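Local coordinates for protein fructosyl amine: oxygen oxidoreductase (Aspergillus fumigatus, PDB 3DJE) that oxidatively deglycates fructosyl amino acids, using a covalently bound FAD and molecular oxygen as the electron acceptor, at residues A[224-232]-A[350-361]; A[297-306]-A[329-337]. All coordinates share one frame; numbering follows the deposited sequence.

Contact 1: A[224-232]-A[350-361]; sequences FLDFKNQLR and HPQYHSLVLGCG
Leu225 spreads its two methyls over the side chains of His350, Tyr353, Leu356 and Leu358, both of them reaching Leu356 CD2. Leu225 CD1 meets the edge of the Tyr353 ring, 3.6 Å from Tyr353 CE2, the two side chains running past each other in opposite directions. The same methyl meets Leu356 tip to tip, with 3.7 Å between Leu225 CD1 and Leu356 CD2. On the other branch, Leu225 CD2 packs against Leu358 CD1 at 3.7 Å and also borders the His350 ring. With CG opposite the backbone N (chi1 -175°), the fork of Leu225 opens onto all four residues.

Phe227 starts off to one side of the strand, but its ring end swings in, so that CE2 and CZ touch Leu358 CD1 and the sulfur of Cys360. The sulfur approaches obliquely, 4.7 Å from Cys360 SG to the centroid of the Phe227 ring. Within its own loop this ring is sandwiched: Leu231 CD1 sits over the centre of one face and Leu225 CD2 toward the rim of the other. Leu231 CD2 then reaches the backbone of Gly361, 3.6 Å from Gly361 CA.

One water links the segments, 2.8 Å from both Asp226 O, to which it donates, and His350 NE2. His350 ND1 accepts from the backbone N of Gln352 and of Tyr353, which fixes the imidazole, while Tyr353 CD2 lies over the centre of one face. Gln230 N and NE2 both donate to Phe227 O, tying up the type I' turn 227-230.

The loop joins strand 212-215 to strand 232-242 and packs on strand 356-360, which runs parallel to 212-215 in the mixed sheet of the Rossmann-type FAD-binding domain; Phe227 also touches Leu215, and Trp395 meets the His350 ring.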
loop_
_atom_site.group_PDB
_atom_site.type_symbol
_atom_site.label_atom_id
_atom_site.label_comp_id
_atom_site.label_asym_id
_atom_site.label_seq_id
_atom_site.Cartn_x
_atom_site.Cartn_y
_atom_site.Cartn_z
ATOM N N PHE A 224 13.343 -8.266 -11.276
ATOM C CA PHE A 224 14.622 -8.812 -10.813
ATOM C C PHE A 224 14.721 -10.318 -10.689
ATOM O O PHE A 224 15.826 -10.865 -10.602
ATOM C CB PHE A 224 14.966 -8.176 -9.469
ATOM C CG PHE A 224 15.002 -6.685 -9.531
ATOM C CD1 PHE A 224 16.037 -6.040 -10.197
ATOM C CD2 PHE A 224 13.971 -5.927 -8.986
ATOM C CE1 PHE A 224 16.062 -4.651 -10.280
ATOM C CE2 PHE A 224 13.985 -4.540 -9.067
ATOM C CZ PHE A 224 15.025 -3.904 -9.705
ATOM N N LEU A 225 13.562 -10.977 -10.664
ATOM C CA LEU A 225 13.454 -12.384 -10.335
ATOM C C LEU A 225 12.252 -12.963 -11.069
ATOM O O LEU A 225 11.267 -12.260 -11.275
ATOM C CB LEU A 225 13.211 -12.511 -8.811
ATOM C CG LEU A 225 13.172 -13.870 -8.124
ATOM C CD1 LEU A 225 14.570 -14.412 -7.959
ATOM C CD2 LEU A 225 12.508 -13.757 -6.763
ATOM N N ASP A 226 12.321 -14.248 -11.405
ATOM C CA ASP A 226 11.161 -14.967 -11.925
ATOM C C ASP A 226 10.223 -15.371 -10.785
ATOM O O ASP A 226 10.502 -16.331 -10.062
ATOM C CB ASP A 226 11.620 -16.212 -12.696
ATOM C CG ASP A 226 10.468 -16.953 -13.379
ATOM O OD1 ASP A 226 9.293 -16.536 -13.270
ATOM O OD2 ASP A 226 10.749 -17.980 -14.035
ATOM N N PHE A 227 9.118 -14.642 -10.633
ATOM C CA PHE A 227 8.157 -14.957 -9.587
ATOM C C PHE A 227 7.160 -16.053 -9.948
ATOM O O PHE A 227 6.218 -16.312 -9.190
ATOM C CB PHE A 227 7.418 -13.694 -9.120
ATOM C CG PHE A 227 8.214 -12.858 -8.161
ATOM C CD1 PHE A 227 9.094 -11.884 -8.631
ATOM C CD2 PHE A 227 8.096 -13.057 -6.791
ATOM C CE1 PHE A 227 9.836 -11.104 -7.736
ATOM C CE2 PHE A 227 8.835 -12.276 -5.880
ATOM C CZ PHE A 227 9.712 -11.314 -6.357
ATOM N N LYS A 228 7.335 -16.686 -11.109
ATOM C CA LYS A 228 6.399 -17.737 -11.524
ATOM C C LYS A 228 4.925 -17.265 -11.482
ATOM O O LYS A 228 4.049 -17.965 -10.963
ATOM C CB LYS A 228 6.592 -18.994 -10.659
ATOM C CG LYS A 228 8.042 -19.461 -10.500
ATOM C CD LYS A 228 8.640 -19.889 -11.827
ATOM C CE LYS A 228 10.053 -20.412 -11.651
ATOM N NZ LYS A 228 10.728 -20.591 -12.963
ATOM N N ASN A 229 4.683 -16.063 -12.002
ATOM C CA ASN A 229 3.355 -15.453 -12.094
ATOM C C ASN A 229 2.726 -15.110 -10.748
ATOM O O ASN A 229 1.540 -14.809 -10.685
ATOM C CB ASN A 229 2.392 -16.297 -12.957
ATOM C CG ASN A 229 2.909 -16.489 -14.378
ATOM O OD1 ASN A 229 3.418 -15.549 -15.003
ATOM N ND2 ASN A 229 2.801 -17.712 -14.882
ATOM N N GLN A 230 3.520 -15.120 -9.679
ATOM C CA GLN A 230 2.953 -14.810 -8.351
ATOM C C GLN A 230 2.580 -13.342 -8.145
ATOM O O GLN A 230 1.743 -13.044 -7.285
ATOM C CB GLN A 230 3.883 -15.251 -7.229
ATOM C CG GLN A 230 3.933 -16.748 -6.997
ATOM C CD GLN A 230 4.983 -17.102 -5.979
ATOM O OE1 GLN A 230 4.703 -17.163 -4.780
ATOM N NE2 GLN A 230 6.213 -17.311 -6.444
ATOM N N LEU A 231 3.184 -12.430 -8.908
ATOM C CA LEU A 231 2.910 -10.994 -8.695
ATOM C C LEU A 231 2.249 -10.327 -9.897
ATOM O O LEU A 231 2.712 -10.502 -11.020
ATOM C CB LEU A 231 4.195 -10.234 -8.324
ATOM C CG LEU A 231 4.990 -10.671 -7.081
ATOM C CD1 LEU A 231 6.270 -9.837 -6.971
ATOM C CD2 LEU A 231 4.141 -10.516 -5.829
ATOM N N ARG A 232 1.194 -9.550 -9.661
ATOM C CA ARG A 232 0.599 -8.716 -10.704
ATOM C C ARG A 232 0.752 -7.249 -10.303
ATOM O O ARG A 232 -0.039 -6.744 -9.488
ATOM C CB ARG A 232 -0.894 -9.033 -10.908
ATOM C CG ARG A 232 -1.514 -8.225 -12.062
ATOM C CD ARG A 232 -3.047 -8.370 -12.107
ATOM N NE ARG A 232 -3.688 -7.732 -10.955
ATOM C CZ ARG A 232 -4.981 -7.844 -10.656
ATOM N NH1 ARG A 232 -5.777 -8.600 -11.418
ATOM N NH2 ARG A 232 -5.484 -7.229 -9.580
ATOM N N HIS A 350 13.794 -17.555 -0.661
ATOM C CA HIS A 350 13.638 -18.181 -1.966
ATOM C C HIS A 350 13.983 -19.687 -1.844
ATOM O O HIS A 350 14.943 -20.043 -1.161
ATOM C CB HIS A 350 14.529 -17.496 -3.000
ATOM C CG HIS A 350 14.202 -17.882 -4.402
ATOM N ND1 HIS A 350 14.679 -19.039 -4.986
ATOM C CD2 HIS A 350 13.413 -17.286 -5.325
ATOM C CE1 HIS A 350 14.215 -19.123 -6.222
ATOM N NE2 HIS A 350 13.440 -18.075 -6.449
ATOM N N PRO A 351 13.180 -20.567 -2.478
ATOM C CA PRO A 351 13.376 -22.025 -2.357
ATOM C C PRO A 351 14.695 -22.564 -2.914
ATOM O O PRO A 351 15.168 -23.624 -2.462
ATOM C CB PRO A 351 12.201 -22.604 -3.147
ATOM C CG PRO A 351 11.771 -21.528 -4.073
ATOM C CD PRO A 351 12.008 -20.250 -3.313
ATOM N N GLN A 352 15.279 -21.854 -3.878
ATOM C CA GLN A 352 16.546 -22.269 -4.480
ATOM C C GLN A 352 17.717 -21.338 -4.175
ATOM O O GLN A 352 18.833 -21.809 -3.908
ATOM C CB GLN A 352 16.389 -22.436 -5.988
ATOM C CG GLN A 352 17.659 -22.944 -6.671
ATOM C CD GLN A 352 17.503 -23.141 -8.165
ATOM O OE1 GLN A 352 18.428 -23.622 -8.829
ATOM N NE2 GLN A 352 16.336 -22.794 -8.703
ATOM N N TYR A 353 17.473 -20.027 -4.240
ATOM C CA TYR A 353 18.514 -19.041 -3.959
ATOM C C TYR A 353 18.611 -18.814 -2.451
ATOM O O TYR A 353 17.886 -17.984 -1.885
ATOM C CB TYR A 353 18.236 -17.722 -4.699
ATOM C CG TYR A 353 17.936 -17.887 -6.174
ATOM C CD1 TYR A 353 18.687 -18.760 -6.963
ATOM C CD2 TYR A 353 16.904 -17.170 -6.778
ATOM C CE1 TYR A 353 18.406 -18.925 -8.324
ATOM C CE2 TYR A 353 16.616 -17.316 -8.141
ATOM C CZ TYR A 353 17.375 -18.196 -8.900
ATOM O OH TYR A 353 17.100 -18.355 -10.239
ATOM N N HIS A 354 19.514 -19.572 -1.833
ATOM C CA HIS A 354 19.756 -19.627 -0.377
ATOM C C HIS A 354 19.855 -18.263 0.330
ATOM O O HIS A 354 19.410 -18.117 1.469
ATOM C CB HIS A 354 21.043 -20.457 -0.149
ATOM C CG HIS A 354 21.562 -20.446 1.258
ATOM N ND1 HIS A 354 22.482 -19.520 1.707
ATOM C CD2 HIS A 354 21.318 -21.273 2.304
ATOM C CE1 HIS A 354 22.762 -19.763 2.977
ATOM N NE2 HIS A 354 22.068 -20.820 3.364
ATOM N N SER A 355 20.441 -17.280 -0.344
ATOM C CA SER A 355 20.775 -16.000 0.275
ATOM C C SER A 355 19.702 -14.943 0.051
ATOM O O SER A 355 19.844 -13.830 0.547
ATOM C CB SER A 355 22.118 -15.484 -0.265
ATOM O OG SER A 355 23.169 -16.421 -0.038
ATOM N N LEU A 356 18.660 -15.282 -0.706
ATOM C CA LEU A 356 17.608 -14.312 -1.055
ATOM C C LEU A 356 16.387 -14.421 -0.148
ATOM O O LEU A 356 15.900 -15.529 0.121
ATOM C CB LEU A 356 17.182 -14.488 -2.517
ATOM C CG LEU A 356 16.116 -13.530 -3.071
ATOM C CD1 LEU A 356 16.631 -12.100 -3.091
ATOM C CD2 LEU A 356 15.657 -13.956 -4.472
ATOM N N VAL A 357 15.903 -13.263 0.307
ATOM C CA VAL A 357 14.676 -13.171 1.101
ATOM C C VAL A 357 13.702 -12.261 0.359
ATOM O O VAL A 357 14.077 -11.174 -0.071
ATOM C CB VAL A 357 14.942 -12.596 2.509
ATOM C CG1 VAL A 357 13.661 -12.608 3.356
ATOM C CG2 VAL A 357 16.024 -13.417 3.228
ATOM N N LEU A 358 12.467 -12.723 0.209
ATOM C CA LEU A 358 11.402 -11.962 -0.439
ATOM C C LEU A 358 10.593 -11.225 0.606
ATOM O O LEU A 358 10.212 -11.818 1.607
ATOM C CB LEU A 358 10.445 -12.899 -1.203
ATOM C CG LEU A 358 10.929 -13.586 -2.496
ATOM C CD1 LEU A 358 11.805 -12.652 -3.337
ATOM C CD2 LEU A 358 11.647 -14.877 -2.172
ATOM N N GLY A 359 10.318 -9.947 0.378
ATOM C CA GLY A 359 9.360 -9.240 1.212
ATOM C C GLY A 359 8.474 -8.431 0.299
ATOM O O GLY A 359 8.716 -7.247 0.079
ATOM N N CYS A 360 7.484 -9.092 -0.286
ATOM C CA CYS A 360 6.634 -8.423 -1.269
ATOM C C CYS A 360 5.239 -9.015 -1.384
ATOM O O CYS A 360 4.773 -9.687 -0.470
ATOM C CB CYS A 360 7.307 -8.337 -2.631
ATOM S SG CYS A 360 7.841 -9.918 -3.196
ATOM N N GLY A 361 4.570 -8.713 -2.498
ATOM C CA GLY A 361 3.166 -9.069 -2.678
ATOM C C GLY A 361 2.245 -8.445 -1.637
ATOM O O GLY A 361 1.319 -9.084 -1.154
HETATM O O HOH W 1 12.508 -18.010 -9.093
#

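Contact 2: A[297-306]-A[329-337]; sequences SIPFEKTQIP and FSFARICWC. With FAD (flavin-adenine dinucleotide), chain C.
The irregular segment 297-306 runs in the opposite sense alongside strand 331-337, closest at Thr303 CA and Arg333 CA (4.2 Å), with Ile334 N bonded to Lys302 O (3.2 Å) and water 2 bridging Lys302 N and Ile334 O. Trp336 makes the broadest side-chain contact. Pro299 CA sits over one face of the six-membered ring of Trp336, 3.6 Å from its centroid, and Pro299 CB lies against Trp336 CD2. Trp336 NE1 donates to Phe300 O at 2.8 Å, a bent bond (134° at the hydrogen). Phe300 takes the indole edge toward its own face in an offset edge-to-face pair, planes at 65°. Ile334 CD1 also lies over a Phe300 face, 4.1 Å from the Phe300 ring centroid, the two side chains crossing at about a right angle. Farther along, Thr303 CG2 meets Phe331 CE1 at 3.5 Å, and Ile305 CG2 packs on Ala332 CB and the carbonyl of Arg333. The guanidinium of Arg333 leads away from this loop, to the carbonyl oxygens of Ser46 and Asn49.

Between Ile334 and Trp336, Cys335 points away from the loop, and Cys335 SG is bonded to C8M of FAD (1.7 Å), the 8-alpha-S-cysteinyl flavin link of the MSOX/MTOX family. The buried indole N-H is thus satisfied by Phe300 O and the ring covered by Pro299, which restrains its rotation on the loop side, while the neighbouring cysteine faces the flavin.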
loop_
_atom_site.group_PDB
_atom_site.type_symbol
_atom_site.label_atom_id
_atom_site.label_comp_id
_atom_site.label_asym_id
_atom_site.label_seq_id
_atom_site.Cartn_x
_atom_site.Cartn_y
_atom_site.Cartn_z
ATOM N N SER A 297 2.997 -7.025 -16.465
ATOM C CA SER A 297 2.606 -5.664 -16.127
ATOM C C SER A 297 3.821 -4.880 -15.639
ATOM O O SER A 297 4.490 -5.293 -14.693
ATOM C CB SER A 297 1.497 -5.672 -15.065
ATOM O OG SER A 297 1.008 -4.364 -14.829
ATOM N N ILE A 298 4.083 -3.751 -16.290
ATOM C CA ILE A 298 5.283 -2.950 -16.043
ATOM C C ILE A 298 4.967 -1.578 -15.453
ATOM O O ILE A 298 4.356 -0.737 -16.120
ATOM C CB ILE A 298 6.114 -2.760 -17.336
ATOM C CG1 ILE A 298 6.469 -4.122 -17.951
ATOM C CG2 ILE A 298 7.368 -1.911 -17.062
ATOM C CD1 ILE A 298 7.248 -5.065 -17.029
ATOM N N PRO A 299 5.405 -1.337 -14.203
ATOM C CA PRO A 299 5.078 -0.064 -13.574
ATOM C C PRO A 299 5.794 1.116 -14.216
ATOM O O PRO A 299 6.866 0.958 -14.820
ATOM C CB PRO A 299 5.557 -0.231 -12.121
ATOM C CG PRO A 299 6.047 -1.599 -11.991
ATOM C CD PRO A 299 6.226 -2.200 -13.339
ATOM N N PHE A 300 5.190 2.294 -14.097
ATOM C CA PHE A 300 5.831 3.537 -14.488
ATOM C C PHE A 300 5.344 4.679 -13.607
ATOM O O PHE A 300 4.243 4.615 -13.051
ATOM C CB PHE A 300 5.581 3.851 -15.975
ATOM C CG PHE A 300 4.125 4.033 -16.329
ATOM C CD1 PHE A 300 3.552 5.304 -16.334
ATOM C CD2 PHE A 300 3.339 2.936 -16.669
ATOM C CE1 PHE A 300 2.198 5.485 -16.668
ATOM C CE2 PHE A 300 1.983 3.102 -16.997
ATOM C CZ PHE A 300 1.418 4.383 -16.993
ATOM N N GLU A 301 6.165 5.718 -13.486
ATOM C CA GLU A 301 5.816 6.903 -12.710
ATOM C C GLU A 301 4.949 7.849 -13.550
ATOM O O GLU A 301 5.255 8.112 -14.718
ATOM C CB GLU A 301 7.078 7.637 -12.233
ATOM C CG GLU A 301 6.759 8.833 -11.339
ATOM C CD GLU A 301 7.958 9.696 -10.947
ATOM O OE1 GLU A 301 9.097 9.501 -11.463
ATOM O OE2 GLU A 301 7.739 10.596 -10.109
ATOM N N LYS A 302 3.865 8.343 -12.959
ATOM C CA LYS A 302 3.075 9.398 -13.597
ATOM C C LYS A 302 2.358 10.253 -12.555
ATOM O O LYS A 302 1.605 9.748 -11.714
ATOM C CB LYS A 302 2.094 8.835 -14.634
ATOM C CG LYS A 302 1.480 9.929 -15.511
ATOM C CD LYS A 302 1.437 9.544 -16.972
ATOM C CE LYS A 302 1.010 10.727 -17.819
ATOM N NZ LYS A 302 2.177 11.523 -18.299
ATOM N N THR A 303 2.608 11.551 -12.622
ATOM C CA THR A 303 2.021 12.501 -11.703
ATOM C C THR A 303 0.748 13.112 -12.333
ATOM O O THR A 303 0.532 14.331 -12.320
ATOM C CB THR A 303 3.070 13.567 -11.265
ATOM O OG1 THR A 303 4.313 12.904 -10.962
ATOM C CG2 THR A 303 2.611 14.260 -10.027
ATOM N N GLN A 304 -0.094 12.227 -12.862
ATOM C CA GLN A 304 -1.405 12.571 -13.402
ATOM C C GLN A 304 -2.263 11.328 -13.208
ATOM O O GLN A 304 -1.761 10.262 -12.854
ATOM C CB GLN A 304 -1.351 12.881 -14.911
ATOM C CG GLN A 304 -0.493 14.081 -15.356
ATOM C CD GLN A 304 -0.934 15.422 -14.778
ATOM O OE1 GLN A 304 -2.024 15.558 -14.217
ATOM N NE2 GLN A 304 -0.070 16.427 -14.906
ATOM N N ILE A 305 -3.563 11.460 -13.436
ATOM C CA ILE A 305 -4.426 10.287 -13.490
ATOM C C ILE A 305 -5.197 10.281 -14.817
ATOM O O ILE A 305 -5.338 11.338 -15.426
ATOM C CB ILE A 305 -5.394 10.214 -12.285
ATOM C CG1 ILE A 305 -6.311 11.444 -12.219
ATOM C CG2 ILE A 305 -4.594 10.065 -10.977
ATOM C CD1 ILE A 305 -7.450 11.289 -11.234
ATOM N N PRO A 306 -5.678 9.102 -15.256
ATOM C CA PRO A 306 -6.536 9.061 -16.459
ATOM C C PRO A 306 -7.766 9.944 -16.299
ATOM O O PRO A 306 -8.304 10.057 -15.195
ATOM C CB PRO A 306 -6.959 7.589 -16.530
ATOM C CG PRO A 306 -5.837 6.845 -15.842
ATOM C CD PRO A 306 -5.469 7.752 -14.701
ATOM N N PHE A 329 -8.137 19.979 -9.081
ATOM C CA PHE A 329 -7.194 19.175 -8.287
ATOM C C PHE A 329 -5.881 19.926 -8.096
ATOM O O PHE A 329 -5.398 20.583 -9.024
ATOM C CB PHE A 329 -6.908 17.841 -8.968
ATOM C CG PHE A 329 -8.129 17.001 -9.228
ATOM C CD1 PHE A 329 -9.233 17.038 -8.374
ATOM C CD2 PHE A 329 -8.153 16.127 -10.313
ATOM C CE1 PHE A 329 -10.354 16.241 -8.615
ATOM C CE2 PHE A 329 -9.263 15.317 -10.558
ATOM C CZ PHE A 329 -10.367 15.375 -9.714
ATOM N N SER A 330 -5.299 19.819 -6.903
ATOM C CA SER A 330 -4.005 20.458 -6.630
ATOM C C SER A 330 -2.838 19.489 -6.846
ATOM O O SER A 330 -1.681 19.912 -6.935
ATOM C CB SER A 330 -3.962 20.984 -5.203
ATOM O OG SER A 330 -4.179 19.915 -4.301
ATOM N N PHE A 331 -3.152 18.191 -6.896
ATOM C CA PHE A 331 -2.162 17.131 -7.080
ATOM C C PHE A 331 -2.895 15.879 -7.551
ATOM O O PHE A 331 -4.047 15.654 -7.178
ATOM C CB PHE A 331 -1.413 16.859 -5.761
ATOM C CG PHE A 331 -0.382 15.751 -5.859
ATOM C CD1 PHE A 331 0.792 15.939 -6.575
ATOM C CD2 PHE A 331 -0.599 14.521 -5.233
ATOM C CE1 PHE A 331 1.757 14.914 -6.684
ATOM C CE2 PHE A 331 0.341 13.496 -5.334
ATOM C CZ PHE A 331 1.520 13.688 -6.059
ATOM N N ALA A 332 -2.219 15.082 -8.372
ATOM C CA ALA A 332 -2.743 13.793 -8.832
ATOM C C ALA A 332 -1.614 12.851 -9.195
ATOM O O ALA A 332 -0.603 13.270 -9.774
ATOM C CB ALA A 332 -3.667 13.984 -10.042
ATOM N N ARG A 333 -1.785 11.571 -8.879
ATOM C CA ARG A 333 -0.826 10.569 -9.330
ATOM C C ARG A 333 -1.395 9.166 -9.370
ATOM O O ARG A 333 -2.407 8.865 -8.733
ATOM C CB ARG A 333 0.445 10.567 -8.471
ATOM C CG ARG A 333 0.348 9.802 -7.145
ATOM C CD ARG A 333 1.756 9.665 -6.640
ATOM N NE ARG A 333 1.921 9.063 -5.308
ATOM C CZ ARG A 333 2.480 7.870 -5.107
ATOM N NH1 ARG A 333 2.669 7.430 -3.873
ATOM N NH2 ARG A 333 2.862 7.119 -6.139
ATOM N N ILE A 334 -0.712 8.316 -10.124
ATOM C CA ILE A 334 -0.933 6.873 -10.019
ATOM C C ILE A 334 0.024 6.279 -8.962
ATOM O O ILE A 334 1.111 6.824 -8.689
ATOM C CB ILE A 334 -0.822 6.168 -11.381
ATOM C CG1 ILE A 334 0.612 6.225 -11.923
ATOM C CG2 ILE A 334 -1.831 6.820 -12.388
ATOM C CD1 ILE A 334 0.815 5.430 -13.232
ATOM N N CYS A 335 -0.406 5.170 -8.375
ATOM C CA CYS A 335 0.252 4.581 -7.227
ATOM C C CYS A 335 0.215 3.065 -7.419
ATOM O O CYS A 335 -0.864 2.497 -7.643
ATOM C CB CYS A 335 -0.564 4.994 -5.997
ATOM S SG CYS A 335 -0.179 4.167 -4.453
ATOM N N TRP A 336 1.386 2.419 -7.354
ATOM C CA TRP A 336 1.519 1.011 -7.734
ATOM C C TRP A 336 1.764 0.083 -6.566
ATOM O O TRP A 336 2.514 0.423 -5.646
ATOM C CB TRP A 336 2.711 0.825 -8.664
ATOM C CG TRP A 336 2.522 1.366 -10.052
ATOM C CD1 TRP A 336 2.785 2.629 -10.475
ATOM C CD2 TRP A 336 2.054 0.639 -11.189
ATOM N NE1 TRP A 336 2.504 2.745 -11.822
ATOM C CE2 TRP A 336 2.050 1.537 -12.282
ATOM C CE3 TRP A 336 1.626 -0.691 -11.391
ATOM C CZ2 TRP A 336 1.644 1.153 -13.573
ATOM C CZ3 TRP A 336 1.215 -1.072 -12.676
ATOM C CH2 TRP A 336 1.223 -0.141 -13.748
ATOM N N CYS A 337 1.158 -1.100 -6.633
ATOM C CA CYS A 337 1.519 -2.198 -5.729
ATOM C C CYS A 337 1.531 -3.472 -6.565
ATOM O O CYS A 337 1.582 -3.413 -7.809
ATOM C CB CYS A 337 0.562 -2.267 -4.532
ATOM S SG CYS A 337 1.145 -3.285 -3.117
HETATM P PA FAD C . 6.684 0.497 -2.044
HETATM O O1A FAD C . 6.457 1.216 -0.787
HETATM O O2A FAD C . 6.035 1.009 -3.290
HETATM O O5B FAD C . 8.258 0.437 -2.189
HETATM C C5B FAD C . 8.914 -0.081 -3.349
HETATM C C4B FAD C . 10.301 0.574 -3.402
HETATM O O4B FAD C . 10.980 -0.155 -4.441
HETATM C C3B FAD C . 10.134 2.029 -3.899
HETATM O O3B FAD C . 10.649 2.967 -2.939
HETATM C C2B FAD C . 10.962 2.018 -5.194
HETATM O O2B FAD C . 11.713 3.257 -5.387
HETATM C C1B FAD C . 11.867 0.770 -4.993
HETATM N N9A FAD C . 12.467 0.417 -6.315
HETATM C C8A FAD C . 11.885 0.426 -7.533
HETATM N N7A FAD C . 12.809 0.096 -8.461
HETATM C C5A FAD C . 13.969 -0.117 -7.823
HETATM C C6A FAD C . 15.258 -0.463 -8.243
HETATM N N6A FAD C . 15.519 -0.640 -9.560
HETATM N N1A FAD C . 16.227 -0.602 -7.317
HETATM C C2A FAD C . 15.979 -0.418 -6.015
HETATM N N3A FAD C . 14.760 -0.082 -5.579
HETATM C C4A FAD C . 13.749 0.071 -6.467
HETATM N N1 FAD C . -2.350 0.220 2.294
HETATM C C2 FAD C . -2.920 0.343 3.560
HETATM O O2 FAD C . -2.567 -0.374 4.499
HETATM N N3 FAD C . -3.919 1.296 3.759
HETATM C C4 FAD C . -4.368 2.116 2.729
HETATM O O4 FAD C . -5.253 2.953 2.944
HETATM C C4X FAD C . -3.798 1.968 1.455
HETATM N N5 FAD C . -4.234 2.762 0.396
HETATM C C5X FAD C . -3.543 2.730 -0.812
HETATM C C6 FAD C . -3.858 3.676 -1.783
HETATM C C7 FAD C . -3.157 3.704 -2.983
HETATM C C7M FAD C . -3.564 4.754 -4.026
HETATM C C8 FAD C . -2.117 2.804 -3.208
HETATM C C8M FAD C . -1.289 2.891 -4.512
HETATM C C9 FAD C . -1.793 1.865 -2.219
HETATM C C9A FAD C . -2.497 1.831 -1.008
HETATM N N10 FAD C . -2.203 0.891 -0.001
HETATM C C10 FAD C . -2.794 1.023 1.256
HETATM C "C1'" FAD C . -1.268 -0.212 -0.256
HETATM C "C2'" FAD C . 0.127 0.160 0.249
HETATM O "O2'" FAD C . 0.425 1.530 -0.099
HETATM C "C3'" FAD C . 1.153 -0.784 -0.372
HETATM O "O3'" FAD C . 0.682 -2.142 -0.247
HETATM C "C4'" FAD C . 2.515 -0.699 0.327
HETATM O "O4'" FAD C . 2.917 0.653 0.541
HETATM C "C5'" FAD C . 3.561 -1.402 -0.546
HETATM O "O5'" FAD C . 4.835 -1.383 0.120
HETATM P P FAD C . 6.131 -1.984 -0.609
HETATM O O1P FAD C . 5.831 -3.375 -1.062
HETATM O O2P FAD C . 7.261 -1.719 0.305
HETATM O O3P FAD C . 6.327 -1.070 -1.916
HETATM O O HOH W 2 3.463 7.508 -10.150
HETATM O O HOH W 3 -0.223 16.313 -10.163
#

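How the contacts relate
Along the chain the order is 224-232, 297-306, 329-337, 350-361, so both segments of contact 2 fall between those of contact 1. The centres are 25 Å apart, yet the nearest atoms come within about 4 Å without touching. Contact 1 lies on strand 356-360 of the six-stranded mixed sheet; contact 2 lies on strand 331-339 of the other, larger sheet. The 224-232 loop leads from the first sheet into strand 232-242, which pairs antiparallel with strand 331-339, and so connects the two. Phe224, at the start of that loop, touches the adenine end of FAD, whereas strand 331-339 carries the cysteine bonded to the flavin end.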